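Local coordinates for protein methyltransferase FkbM (Methylobacillus flagellatus KT, PDB 2PY6) that probably transfers methyl groups, its acceptor being unspecified, through a Rossmann-like FkbM methyltransferase domain, at residues Cys289-Asn294 with Leu348-Gly353; Thr295-Phe300 with Leu322-Pro327; Pro327-Ile332 with Gly353-Ile358. All coordinates share one frame; numbering follows the deposited sequence.

Interaction 1: residues Cys289-Asn294 with Leu348-Gly353; sequences CGAGEN and LSALKG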
ATOM      1  N   CYS A 289     -20.637  21.365 -21.209  1.00 29.77           N
ATOM      2  CA  CYS A 289     -21.997  21.097 -21.621  1.00 27.08           C
ATOM      3  C   CYS A 289     -22.041  19.637 -21.982  1.00 25.92           C
ATOM      4  O   CYS A 289     -20.998  18.952 -22.087  1.00 27.82           O
ATOM      5  CB  CYS A 289     -22.400  21.929 -22.870  1.00 25.28           C
ATOM      6  SG  CYS A 289     -21.443  21.608 -24.373  1.00 28.13           S
ATOM      7  N   GLY A 290     -23.264  19.182 -22.189  1.00 27.19           N
ATOM      8  CA  GLY A 290     -23.523  17.861 -22.692  1.00 25.96           C
ATOM      9  C   GLY A 290     -23.771  17.940 -24.187  1.00 27.93           C
ATOM     10  O   GLY A 290     -24.142  18.986 -24.717  1.00 30.39           O
ATOM     11  N   ALA A 291     -23.509  16.844 -24.877  1.00 28.96           N
ATOM     12  CA  ALA A 291     -23.726  16.742 -26.308  1.00 29.05           C
ATOM     13  C   ALA A 291     -25.132  16.159 -26.516  1.00 26.26           C
ATOM     14  O   ALA A 291     -25.457  15.102 -25.969  1.00 26.05           O
ATOM     15  CB  ALA A 291     -22.677  15.832 -26.948  1.00 27.18           C
ATOM     16  N   GLY A 292     -25.934  16.827 -27.347  1.00 26.72           N
ATOM     17  CA  GLY A 292     -27.301  16.385 -27.637  1.00 27.33           C
ATOM     18  C   GLY A 292     -27.690  16.859 -28.996  1.00 28.06           C
ATOM     19  O   GLY A 292     -26.814  17.267 -29.747  1.00 32.68           O
ATOM     20  N   GLU A 293     -28.966  16.727 -29.353  1.00 25.87           N
ATOM     21  CA  GLU A 293     -29.409  17.061 -30.691  1.00 31.15           C
ATOM     22  C   GLU A 293     -29.742  18.516 -30.885  1.00 33.04           C
ATOM     23  O   GLU A 293     -29.698  19.019 -32.009  1.00 35.63           O
ATOM     24  CB  GLU A 293     -30.523  16.147 -31.234  1.00 31.87           C
ATOM     25  CG  GLU A 293     -31.716  15.903 -30.385  1.00 39.75           C
ATOM     26  CD  GLU A 293     -32.608  14.803 -30.984  1.00 39.91           C
ATOM     27  OE1 GLU A 293     -33.211  15.022 -32.068  1.00 39.11           O
ATOM     28  OE2 GLU A 293     -32.695  13.718 -30.339  1.00 49.87           O
ATOM     29  N   ASN A 294     -30.068  19.209 -29.811  1.00 31.96           N
ATOM     30  CA  ASN A 294     -30.275  20.609 -29.945  1.00 31.39           C
ATOM     31  C   ASN A 294     -29.772  21.335 -28.725  1.00 29.34           C
ATOM     32  O   ASN A 294     -29.073  20.726 -27.888  1.00 26.82           O
ATOM     33  CB  ASN A 294     -31.721  20.886 -30.376  1.00 34.62           C
ATOM     34  CG  ASN A 294     -32.728  20.217 -29.523  1.00 37.65           C
ATOM     35  OD1 ASN A 294     -32.457  19.839 -28.386  1.00 37.95           O
ATOM     36  ND2 ASN A 294     -33.942  20.088 -30.064  1.00 42.51           N
ATOM     37  N   LEU A 348     -27.604   8.495 -29.390  1.00 26.99           N
ATOM     38  CA  LEU A 348     -28.317   8.712 -30.639  1.00 27.83           C
ATOM     39  C   LEU A 348     -28.594  10.208 -30.788  1.00 28.33           C
ATOM     40  O   LEU A 348     -28.352  10.735 -31.853  1.00 29.29           O
ATOM     41  CB  LEU A 348     -29.620   7.918 -30.688  1.00 30.52           C
ATOM     42  CG  LEU A 348     -30.396   7.995 -32.016  1.00 31.22           C
ATOM     43  CD1 LEU A 348     -29.582   7.467 -33.171  1.00 40.12           C
ATOM     44  CD2 LEU A 348     -31.760   7.246 -31.933  1.00 33.15           C
ATOM     45  N   SER A 349     -29.069  10.892 -29.732  1.00 27.96           N
ATOM     46  CA  SER A 349     -29.280  12.345 -29.809  1.00 27.49           C
ATOM     47  C   SER A 349     -27.975  13.114 -30.060  1.00 27.39           C
ATOM     48  O   SER A 349     -27.937  14.118 -30.799  1.00 27.27           O
ATOM     49  CB  SER A 349     -29.950  12.895 -28.548  1.00 32.03           C
ATOM     50  OG  SER A 349     -31.325  12.552 -28.505  1.00 41.61           O
ATOM     51  N   ALA A 350     -26.910  12.645 -29.441  1.00 25.95           N
ATOM     52  CA  ALA A 350     -25.624  13.262 -29.606  1.00 25.73           C
ATOM     53  C   ALA A 350     -25.095  13.161 -31.013  1.00 26.61           C
ATOM     54  O   ALA A 350     -24.519  14.102 -31.494  1.00 28.74           O
ATOM     55  CB  ALA A 350     -24.669  12.694 -28.615  1.00 24.95           C
ATOM     56  N   LEU A 351     -25.293  12.014 -31.665  1.00 27.94           N
ATOM     57  CA  LEU A 351     -24.897  11.808 -33.029  1.00 26.30           C
ATOM     58  C   LEU A 351     -25.717  12.649 -34.002  1.00 27.32           C
ATOM     59  O   LEU A 351     -25.183  13.144 -34.997  1.00 24.60           O
ATOM     60  CB  LEU A 351     -25.017  10.322 -33.408  1.00 30.19           C
ATOM     61  CG  LEU A 351     -23.967   9.363 -32.819  1.00 27.75           C
ATOM     62  CD1 LEU A 351     -24.429   7.917 -32.972  1.00 35.55           C
ATOM     63  CD2 LEU A 351     -22.643   9.551 -33.452  1.00 36.48           C
ATOM     64  N   LYS A 352     -26.997  12.829 -33.714  1.00 29.59           N
ATOM     65  CA  LYS A 352     -27.856  13.663 -34.551  1.00 31.69           C
ATOM     66  C   LYS A 352     -27.393  15.102 -34.459  1.00 30.32           C
ATOM     67  O   LYS A 352     -27.477  15.825 -35.422  1.00 30.46           O
ATOM     68  CB  LYS A 352     -29.314  13.573 -34.113  1.00 33.00           C
ATOM     69  CG  LYS A 352     -29.932  12.204 -34.326  1.00 32.19           C
ATOM     70  CD  LYS A 352     -31.293  12.156 -33.743  1.00 32.44           C
ATOM     71  CE  LYS A 352     -32.010  10.936 -34.245  1.00 34.98           C
ATOM     72  NZ  LYS A 352     -33.348  10.851 -33.683  1.00 39.93           N
ATOM     73  N   GLY A 353     -26.899  15.505 -33.298  1.00 28.02           N
ATOM     74  CA  GLY A 353     -26.313  16.842 -33.128  1.00 29.16           C
ATOM     75  C   GLY A 353     -24.949  17.031 -33.810  1.00 28.53           C
ATOM     76  O   GLY A 353     -24.414  18.136 -33.824  1.00 27.94           O
TER
HETATM   77  O   HOH W   1     -24.340  16.448 -30.426  1.00 13.28           O
HETATM   78  O   HOH W   2     -32.861  10.679 -30.541  1.00 27.66           O

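Interaction 2: residues Thr295-Phe300 with Leu322-Pro327; sequences TIRVPF and LIDVRP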
ATOM      1  N   THR A 295     -30.023  22.644 -28.688  1.00 26.85           N
ATOM      2  CA  THR A 295     -29.571  23.491 -27.635  1.00 25.85           C
ATOM      3  C   THR A 295     -30.668  23.655 -26.584  1.00 28.55           C
ATOM      4  O   THR A 295     -31.713  24.237 -26.857  1.00 27.61           O
ATOM      5  CB  THR A 295     -29.177  24.830 -28.215  1.00 28.42           C
ATOM      6  OG1 THR A 295     -28.172  24.630 -29.228  1.00 23.41           O
ATOM      7  CG2 THR A 295     -28.650  25.770 -27.118  1.00 25.23           C
ATOM      8  N   ILE A 296     -30.410  23.149 -25.379  1.00 29.62           N
ATOM      9  CA  ILE A 296     -31.371  23.195 -24.294  1.00 28.04           C
ATOM     10  C   ILE A 296     -30.692  23.044 -22.928  1.00 29.57           C
ATOM     11  O   ILE A 296     -29.699  22.357 -22.803  1.00 30.62           O
ATOM     12  CB  ILE A 296     -32.434  22.097 -24.477  1.00 29.47           C
ATOM     13  CG1 ILE A 296     -33.624  22.311 -23.534  1.00 25.20           C
ATOM     14  CG2 ILE A 296     -31.807  20.693 -24.348  1.00 28.49           C
ATOM     15  CD1 ILE A 296     -34.769  21.334 -23.813  1.00 27.38           C
ATOM     16  N   ARG A 297     -31.243  23.739 -21.934  1.00 29.56           N
ATOM     17  CA  ARG A 297     -30.786  23.727 -20.567  1.00 31.07           C
ATOM     18  C   ARG A 297     -31.741  22.838 -19.784  1.00 30.34           C
ATOM     19  O   ARG A 297     -32.925  23.121 -19.728  1.00 27.06           O
ATOM     20  CB  ARG A 297     -30.791  25.134 -20.010  1.00 28.89           C
ATOM     21  CG  ARG A 297     -30.261  25.194 -18.617  1.00 34.96           C
ATOM     22  CD  ARG A 297     -29.916  26.587 -18.218  1.00 35.81           C
ATOM     23  NE  ARG A 297     -29.327  26.599 -16.884  1.00 44.82           N
ATOM     24  CZ  ARG A 297     -28.058  26.307 -16.568  1.00 47.40           C
ATOM     25  NH1 ARG A 297     -27.161  25.947 -17.482  1.00 41.69           N
ATOM     26  NH2 ARG A 297     -27.683  26.370 -15.293  1.00 47.25           N
ATOM     27  N   VAL A 298     -31.196  21.775 -19.191  1.00 33.37           N
ATOM     28  CA  VAL A 298     -31.972  20.731 -18.527  1.00 37.51           C
ATOM     29  C   VAL A 298     -31.316  20.237 -17.229  1.00 40.82           C
ATOM     30  O   VAL A 298     -30.100  20.395 -17.055  1.00 39.23           O
ATOM     31  CB  VAL A 298     -32.118  19.459 -19.460  1.00 34.73           C
ATOM     32  CG1 VAL A 298     -32.712  19.833 -20.811  1.00 37.69           C
ATOM     33  CG2 VAL A 298     -30.797  18.767 -19.657  1.00 27.03           C
ATOM     34  N   PRO A 299     -32.115  19.634 -16.314  1.00 45.12           N
ATOM     35  CA  PRO A 299     -31.532  19.024 -15.100  1.00 45.55           C
ATOM     36  C   PRO A 299     -30.582  17.891 -15.457  1.00 49.47           C
ATOM     37  O   PRO A 299     -30.857  17.131 -16.389  1.00 47.04           O
ATOM     38  CB  PRO A 299     -32.749  18.454 -14.380  1.00 47.22           C
ATOM     39  CG  PRO A 299     -33.895  19.252 -14.881  1.00 46.94           C
ATOM     40  CD  PRO A 299     -33.587  19.515 -16.319  1.00 44.59           C
ATOM     41  N   PHE A 300     -29.475  17.780 -14.727  1.00 55.15           N
ATOM     42  CA  PHE A 300     -28.461  16.762 -15.022  1.00 59.50           C
ATOM     43  C   PHE A 300     -28.683  15.468 -14.228  1.00 63.03           C
ATOM     44  O   PHE A 300     -29.193  14.477 -14.782  1.00 65.91           O
ATOM     45  CB  PHE A 300     -27.065  17.357 -14.795  1.00 60.55           C
ATOM     46  CG  PHE A 300     -25.906  16.447 -15.191  1.00 60.79           C
ATOM     47  CD1 PHE A 300     -25.931  15.696 -16.367  1.00 65.44           C
ATOM     48  CD2 PHE A 300     -24.738  16.425 -14.420  1.00 62.51           C
ATOM     49  CE1 PHE A 300     -24.841  14.882 -16.726  1.00 64.84           C
ATOM     50  CE2 PHE A 300     -23.657  15.622 -14.776  1.00 64.04           C
ATOM     51  CZ  PHE A 300     -23.710  14.853 -15.932  1.00 61.28           C
ATOM     52  N   LEU A 322     -28.596  21.949 -13.061  1.00 44.17           N
ATOM     53  CA  LEU A 322     -28.871  22.178 -14.488  1.00 41.40           C
ATOM     54  C   LEU A 322     -27.607  22.151 -15.348  1.00 35.96           C
ATOM     55  O   LEU A 322     -26.556  22.621 -14.941  1.00 32.96           O
ATOM     56  CB  LEU A 322     -29.555  23.537 -14.692  1.00 40.94           C
ATOM     57  CG  LEU A 322     -30.910  23.828 -14.046  1.00 42.07           C
ATOM     58  CD1 LEU A 322     -31.307  25.278 -14.280  1.00 40.77           C
ATOM     59  CD2 LEU A 322     -31.961  22.913 -14.579  1.00 41.84           C
ATOM     60  N   ILE A 323     -27.704  21.563 -16.532  1.00 34.98           N
ATOM     61  CA  ILE A 323     -26.605  21.631 -17.496  1.00 32.47           C
ATOM     62  C   ILE A 323     -27.079  22.198 -18.829  1.00 29.93           C
ATOM     63  O   ILE A 323     -28.259  22.125 -19.158  1.00 27.55           O
ATOM     64  CB  ILE A 323     -25.909  20.272 -17.772  1.00 33.48           C
ATOM     65  CG1 ILE A 323     -26.868  19.233 -18.336  1.00 28.88           C
ATOM     66  CG2 ILE A 323     -25.177  19.762 -16.498  1.00 38.12           C
ATOM     67  CD1 ILE A 323     -26.135  18.148 -19.131  1.00 31.82           C
ATOM     68  N   ASP A 324     -26.137  22.757 -19.585  1.00 28.50           N
ATOM     69  CA  ASP A 324     -26.402  23.157 -20.956  1.00 27.97           C
ATOM     70  C   ASP A 324     -26.111  21.933 -21.814  1.00 27.16           C
ATOM     71  O   ASP A 324     -25.149  21.212 -21.548  1.00 28.88           O
ATOM     72  CB  ASP A 324     -25.490  24.286 -21.404  1.00 28.73           C
ATOM     73  CG  ASP A 324     -25.837  25.621 -20.761  1.00 30.78           C
ATOM     74  OD1 ASP A 324     -26.990  25.848 -20.353  1.00 33.93           O
ATOM     75  OD2 ASP A 324     -24.940  26.467 -20.688  1.00 40.54           O
ATOM     76  N   VAL A 325     -26.965  21.698 -22.801  1.00 24.59           N
ATOM     77  CA  VAL A 325     -26.845  20.630 -23.775  1.00 24.67           C
ATOM     78  C   VAL A 325     -26.833  21.380 -25.116  1.00 23.65           C
ATOM     79  O   VAL A 325     -27.630  22.301 -25.331  1.00 25.21           O
ATOM     80  CB  VAL A 325     -28.033  19.616 -23.687  1.00 25.31           C
ATOM     81  CG1 VAL A 325     -28.015  18.603 -24.845  1.00 30.81           C
ATOM     82  CG2 VAL A 325     -28.013  18.892 -22.350  1.00 29.29           C
ATOM     83  N   ARG A 326     -25.878  21.032 -25.971  1.00 23.09           N
ATOM     84  CA  ARG A 326     -25.710  21.662 -27.253  1.00 23.36           C
ATOM     85  C   ARG A 326     -25.351  20.589 -28.252  1.00 22.70           C
ATOM     86  O   ARG A 326     -24.804  19.556 -27.843  1.00 24.15           O
ATOM     87  CB  ARG A 326     -24.528  22.620 -27.164  1.00 24.70           C
ATOM     88  CG  ARG A 326     -24.675  23.733 -26.098  1.00 25.96           C
ATOM     89  CD  ARG A 326     -23.425  24.599 -26.114  1.00 26.97           C
ATOM     90  NE  ARG A 326     -23.259  25.255 -27.404  1.00 29.54           N
ATOM     91  CZ  ARG A 326     -22.124  25.791 -27.844  1.00 26.09           C
ATOM     92  NH1 ARG A 326     -21.022  25.756 -27.129  1.00 26.52           N
ATOM     93  NH2 ARG A 326     -22.107  26.366 -29.030  1.00 35.02           N
ATOM     94  N   PRO A 327     -25.657  20.811 -29.549  1.00 22.76           N
ATOM     95  CA  PRO A 327     -25.210  19.869 -30.558  1.00 28.18           C
ATOM     96  C   PRO A 327     -23.730  20.088 -30.902  1.00 27.14           C
ATOM     97  O   PRO A 327     -23.269  21.223 -30.897  1.00 23.54           O
ATOM     98  CB  PRO A 327     -26.113  20.184 -31.769  1.00 25.93           C
ATOM     99  CG  PRO A 327     -26.397  21.616 -31.625  1.00 26.46           C
ATOM    100  CD  PRO A 327     -26.457  21.891 -30.143  1.00 23.87           C
TER
HETATM  101  O   HOH W   3     -25.923  25.632 -29.053  1.00 22.77           O

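Interaction 3: residues Pro327-Ile332 with Gly353-Ile358; sequences PIDDII and GARRAI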
ATOM      1  N   PRO A 327     -25.657  20.811 -29.549  1.00 22.76           N
ATOM      2  CA  PRO A 327     -25.210  19.869 -30.558  1.00 28.18           C
ATOM      3  C   PRO A 327     -23.730  20.088 -30.902  1.00 27.14           C
ATOM      4  O   PRO A 327     -23.269  21.223 -30.897  1.00 23.54           O
ATOM      5  CB  PRO A 327     -26.113  20.184 -31.769  1.00 25.93           C
ATOM      6  CG  PRO A 327     -26.397  21.616 -31.625  1.00 26.46           C
ATOM      7  CD  PRO A 327     -26.457  21.891 -30.143  1.00 23.87           C
ATOM      8  N   ILE A 328     -23.031  18.993 -31.189  1.00 28.70           N
ATOM      9  CA  ILE A 328     -21.601  19.004 -31.581  1.00 29.13           C
ATOM     10  C   ILE A 328     -21.292  19.963 -32.739  1.00 27.90           C
ATOM     11  O   ILE A 328     -20.293  20.668 -32.686  1.00 27.17           O
ATOM     12  CB  ILE A 328     -21.117  17.563 -31.928  1.00 31.54           C
ATOM     13  CG1 ILE A 328     -20.959  16.763 -30.637  1.00 25.98           C
ATOM     14  CG2 ILE A 328     -19.754  17.566 -32.666  1.00 28.48           C
ATOM     15  CD1 ILE A 328     -20.973  15.264 -30.802  1.00 28.39           C
ATOM     16  N   ASP A 329     -22.145  19.961 -33.763  1.00 24.87           N
ATOM     17  CA  ASP A 329     -22.013  20.824 -34.924  1.00 27.10           C
ATOM     18  C   ASP A 329     -21.969  22.307 -34.525  1.00 26.83           C
ATOM     19  O   ASP A 329     -21.363  23.103 -35.202  1.00 27.58           O
ATOM     20  CB  ASP A 329     -23.189  20.633 -35.903  1.00 23.21           C
ATOM     21  CG  ASP A 329     -23.152  19.314 -36.656  1.00 29.58           C
ATOM     22  OD1 ASP A 329     -22.069  18.742 -36.834  1.00 28.49           O
ATOM     23  OD2 ASP A 329     -24.225  18.871 -37.119  1.00 29.64           O
ATOM     24  N   ASP A 330     -22.638  22.684 -33.450  1.00 31.96           N
ATOM     25  CA  ASP A 330     -22.588  24.108 -32.959  1.00 31.19           C
ATOM     26  C   ASP A 330     -21.414  24.360 -32.002  1.00 25.66           C
ATOM     27  O   ASP A 330     -20.880  25.449 -31.955  1.00 26.94           O
ATOM     28  CB  ASP A 330     -23.912  24.549 -32.321  1.00 30.02           C
ATOM     29  CG  ASP A 330     -23.995  26.066 -32.133  1.00 33.19           C
ATOM     30  OD1 ASP A 330     -23.751  26.815 -33.105  1.00 39.37           O
ATOM     31  OD2 ASP A 330     -24.328  26.513 -31.020  1.00 31.45           O
ATOM     32  N   ILE A 331     -21.010  23.349 -31.251  1.00 29.74           N
ATOM     33  CA  ILE A 331     -19.902  23.481 -30.270  1.00 28.26           C
ATOM     34  C   ILE A 331     -18.553  23.695 -30.949  1.00 29.04           C
ATOM     35  O   ILE A 331     -17.754  24.542 -30.522  1.00 32.26           O
ATOM     36  CB  ILE A 331     -19.822  22.209 -29.345  1.00 29.64           C
ATOM     37  CG1 ILE A 331     -21.074  22.086 -28.471  1.00 27.21           C
ATOM     38  CG2 ILE A 331     -18.557  22.232 -28.459  1.00 29.31           C
ATOM     39  CD1 ILE A 331     -21.268  20.702 -27.783  1.00 26.37           C
ATOM     40  N   ILE A 332     -18.292  22.896 -31.981  1.00 27.43           N
ATOM     41  CA  ILE A 332     -17.029  22.943 -32.724  1.00 27.16           C
ATOM     42  C   ILE A 332     -17.044  24.027 -33.788  1.00 29.34           C
ATOM     43  O   ILE A 332     -18.119  24.534 -34.141  1.00 26.55           O
ATOM     44  CB  ILE A 332     -16.655  21.550 -33.343  1.00 27.80           C
ATOM     45  CG1 ILE A 332     -17.569  21.125 -34.495  1.00 31.51           C
ATOM     46  CG2 ILE A 332     -16.609  20.477 -32.251  1.00 27.32           C
ATOM     47  CD1 ILE A 332     -17.295  19.703 -34.981  1.00 28.92           C
ATOM     48  N   GLY A 353     -26.899  15.505 -33.298  1.00 28.02           N
ATOM     49  CA  GLY A 353     -26.313  16.842 -33.128  1.00 29.16           C
ATOM     50  C   GLY A 353     -24.949  17.031 -33.810  1.00 28.53           C
ATOM     51  O   GLY A 353     -24.414  18.136 -33.824  1.00 27.94           O
ATOM     52  N   ALA A 354     -24.393  15.950 -34.364  1.00 29.15           N
ATOM     53  CA  ALA A 354     -23.144  15.974 -35.130  1.00 30.30           C
ATOM     54  C   ALA A 354     -23.362  15.561 -36.591  1.00 29.78           C
ATOM     55  O   ALA A 354     -22.398  15.317 -37.314  1.00 28.72           O
ATOM     56  CB  ALA A 354     -22.098  15.037 -34.444  1.00 29.34           C
ATOM     57  N   ARG A 355     -24.614  15.534 -37.059  1.00 29.38           N
ATOM     58  CA  ARG A 355     -24.885  15.036 -38.406  1.00 30.86           C
ATOM     59  C   ARG A 355     -24.205  15.737 -39.544  1.00 28.93           C
ATOM     60  O   ARG A 355     -23.917  15.076 -40.527  1.00 24.50           O
ATOM     61  CB  ARG A 355     -26.389  14.890 -38.722  1.00 29.77           C
ATOM     62  CG  ARG A 355     -27.206  16.110 -38.722  1.00 37.14           C
ATOM     63  CD  ARG A 355     -28.695  15.750 -38.661  1.00 39.08           C
ATOM     64  NE  ARG A 355     -29.556  16.945 -38.586  1.00 45.93           N
ATOM     65  CZ  ARG A 355     -30.133  17.462 -37.492  1.00 52.60           C
ATOM     66  NH1 ARG A 355     -30.010  16.923 -36.273  1.00 54.47           N
ATOM     67  NH2 ARG A 355     -30.888  18.555 -37.630  1.00 55.16           N
ATOM     68  N   ARG A 356     -23.984  17.046 -39.434  1.00 27.63           N
ATOM     69  CA  ARG A 356     -23.320  17.815 -40.476  1.00 29.72           C
ATOM     70  C   ARG A 356     -21.857  17.413 -40.523  1.00 29.05           C
ATOM     71  O   ARG A 356     -21.298  17.199 -41.579  1.00 26.35           O
ATOM     72  CB  ARG A 356     -23.455  19.323 -40.227  1.00 28.60           C
ATOM     73  CG  ARG A 356     -24.874  19.862 -40.465  1.00 34.60           C
ATOM     74  CD  ARG A 356     -25.176  21.133 -39.678  1.00 38.70           C
ATOM     75  NE  ARG A 356     -24.059  22.066 -39.698  1.00 41.04           N
ATOM     76  CZ  ARG A 356     -23.802  22.971 -38.756  1.00 45.57           C
ATOM     77  NH1 ARG A 356     -24.587  23.123 -37.687  1.00 46.15           N
ATOM     78  NH2 ARG A 356     -22.727  23.743 -38.883  1.00 55.82           N
ATOM     79  N   ALA A 357     -21.239  17.287 -39.362  1.00 28.86           N
ATOM     80  CA  ALA A 357     -19.841  16.882 -39.306  1.00 29.49           C
ATOM     81  C   ALA A 357     -19.659  15.459 -39.883  1.00 28.07           C
ATOM     82  O   ALA A 357     -18.735  15.188 -40.664  1.00 26.31           O
ATOM     83  CB  ALA A 357     -19.344  16.926 -37.854  1.00 29.16           C
ATOM     84  N   ILE A 358     -20.531  14.555 -39.461  1.00 28.26           N
ATOM     85  CA  ILE A 358     -20.463  13.153 -39.875  1.00 28.87           C
ATOM     86  C   ILE A 358     -20.769  13.031 -41.361  1.00 28.93           C
ATOM     87  O   ILE A 358     -19.961  12.484 -42.109  1.00 31.58           O
ATOM     88  CB  ILE A 358     -21.356  12.245 -38.971  1.00 30.06           C
ATOM     89  CG1 ILE A 358     -20.784  12.184 -37.541  1.00 33.38           C
ATOM     90  CG2 ILE A 358     -21.448  10.803 -39.532  1.00 31.15           C
ATOM     91  CD1 ILE A 358     -21.789  11.659 -36.475  1.00 31.82           C
TER

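Interaction 1: residues Cys289-Asn294 with Leu348-Gly353
The hydroxyl of S349 donates to the carboxylate of E293, OG to OE2 at 2.6 Å, using the anti lone pair of that oxygen. E293 reaches it because CG sits between its own backbone N and carbonyl carbon (chi1 50°) and the chain then runs on extended (chi2 -171°), which lays the side chain alongside K352. K352 CD touches E293 OE1 at 3.8 Å, while K352 NZ stays 4.5 Å from E293 OE2, too far for a salt bridge; water 2 spans the charges, donating to OE2 and accepting from NZ.

Behind this polar end the backbones close up, where the turn leaving strand 290-291 meets helix 347-352 as it runs out into G353. G353 CA directs a C-H at G292 O (3.4 Å, 159° at the hydrogen), and water 1 donates to both G292 O and A350 O. A291 CB and A350 CB meet at 4.1 Å. Further out, the backbone bonds of G290 and G292 to R326 set strand 290-291 parallel beside strand 322-326, at the edge of a small three-stranded sheet. With the hydroxyl bond, a water and a nearby ammonium all at OE2, the E293 carboxylate probably remains ionised.

Interaction 2: residues Thr295-Phe300 with Leu322-Pro327
V298 CG2 touches V325 CG2 at 3.9 Å, and together with I323 these side chains form the apolar centre on one face of the strand pair. V298 CG2 takes the position between its backbone N and carbonyl carbon, which turns this methyl to the partner strand. At one end F300 CB meets I323 CG2 at 3.5 Å, although F300 is poorly ordered; at the other, I296 lies side by side with V325.

Strands 296-299 and 322-326, consecutive in the chain, pair antiparallel with their axes at 147°, and their connection is almost wholly unmodelled; strand 290-291 adds on the far side of 322-326 to make a small three-stranded sheet. I296 with V325 and V298 with I323 are the hydrogen-bonded pairs, the straightest bond being I323 N to V298 O (2.7 Å, 172°).

On the other face R297 and D324 form a non-hydrogen-bonded pair joined by a salt bridge, NH1 to OD1 at 2.9 Å. The carboxylate oxygen lies in the guanidinium plane, yet NH1 comes from above the carboxylate plane, the two planes being 67° apart. L322 CB covers one guanidinium face, 3.4 Å from R297 NH2. Water 3 links T295 OG1 to R326 NE, while R326 NH2 is salt-bridged to D330.

Interaction 3: residues Pro327-Ile332 with Gly353-Ile358
One face of the R356 guanidinium is covered by D329 CB, which lies 3.4 Å from R356 NH1 and is displaced toward the rim of the group. The D329 carboxylate plane is turned 47° from the guanidinium, and its OD2 stands well out of the guanidinium plane, so any attraction there is between charges alone. The carboxylate instead receives two backbone N-H groups of helix 355-361, each on the syn side but somewhat out of its plane: R356 N gives to D329 OD2 and A357 N to D329 OD1, both at 3.0 Å. With CG anti to its carbonyl carbon (chi1 -72°), D329 reaches across to this first turn, just past the N-cap position A354. Its negative charge would probably be stabilised by the positive end of the helix dipole. D329 N also bonds G353 O at 2.9 Å and 175°, in the carbonyl plane. Were D329 replaced by alanine, the amides of R356 and A357 would probably lose their side-chain acceptor, and R356 its nearby negative charge. I328 CB packs on A354 CB at 3.7 Å. Helix 328-331 lies beside the start of helix 355-361, with I328 and I332 turned to strands 229-233 and 254-258.

How the interactions relate
From the N terminus, the chain first runs through 289-294 and directly on into 295-300. After the unmodelled part, 322-327 returns to close the smaller loop of interaction 2, which is nested inside the longer one closed by interaction 1 when 348-353 arrives. Interaction 3 opens at P327, where interaction 2 ends, and closes just after interaction 1, when 353-358 comes back against 327-332; its segments alternate with those of interaction 1, so these two cross, sharing G353. Interactions 1 and 2 are linked by backbone bonds of G290 to D324 and R326, interactions 1 and 3 by C289 SG packing on I331 CD1. Together they tie the small three-stranded sheet to helices 328-331, 347-352 and 355-361.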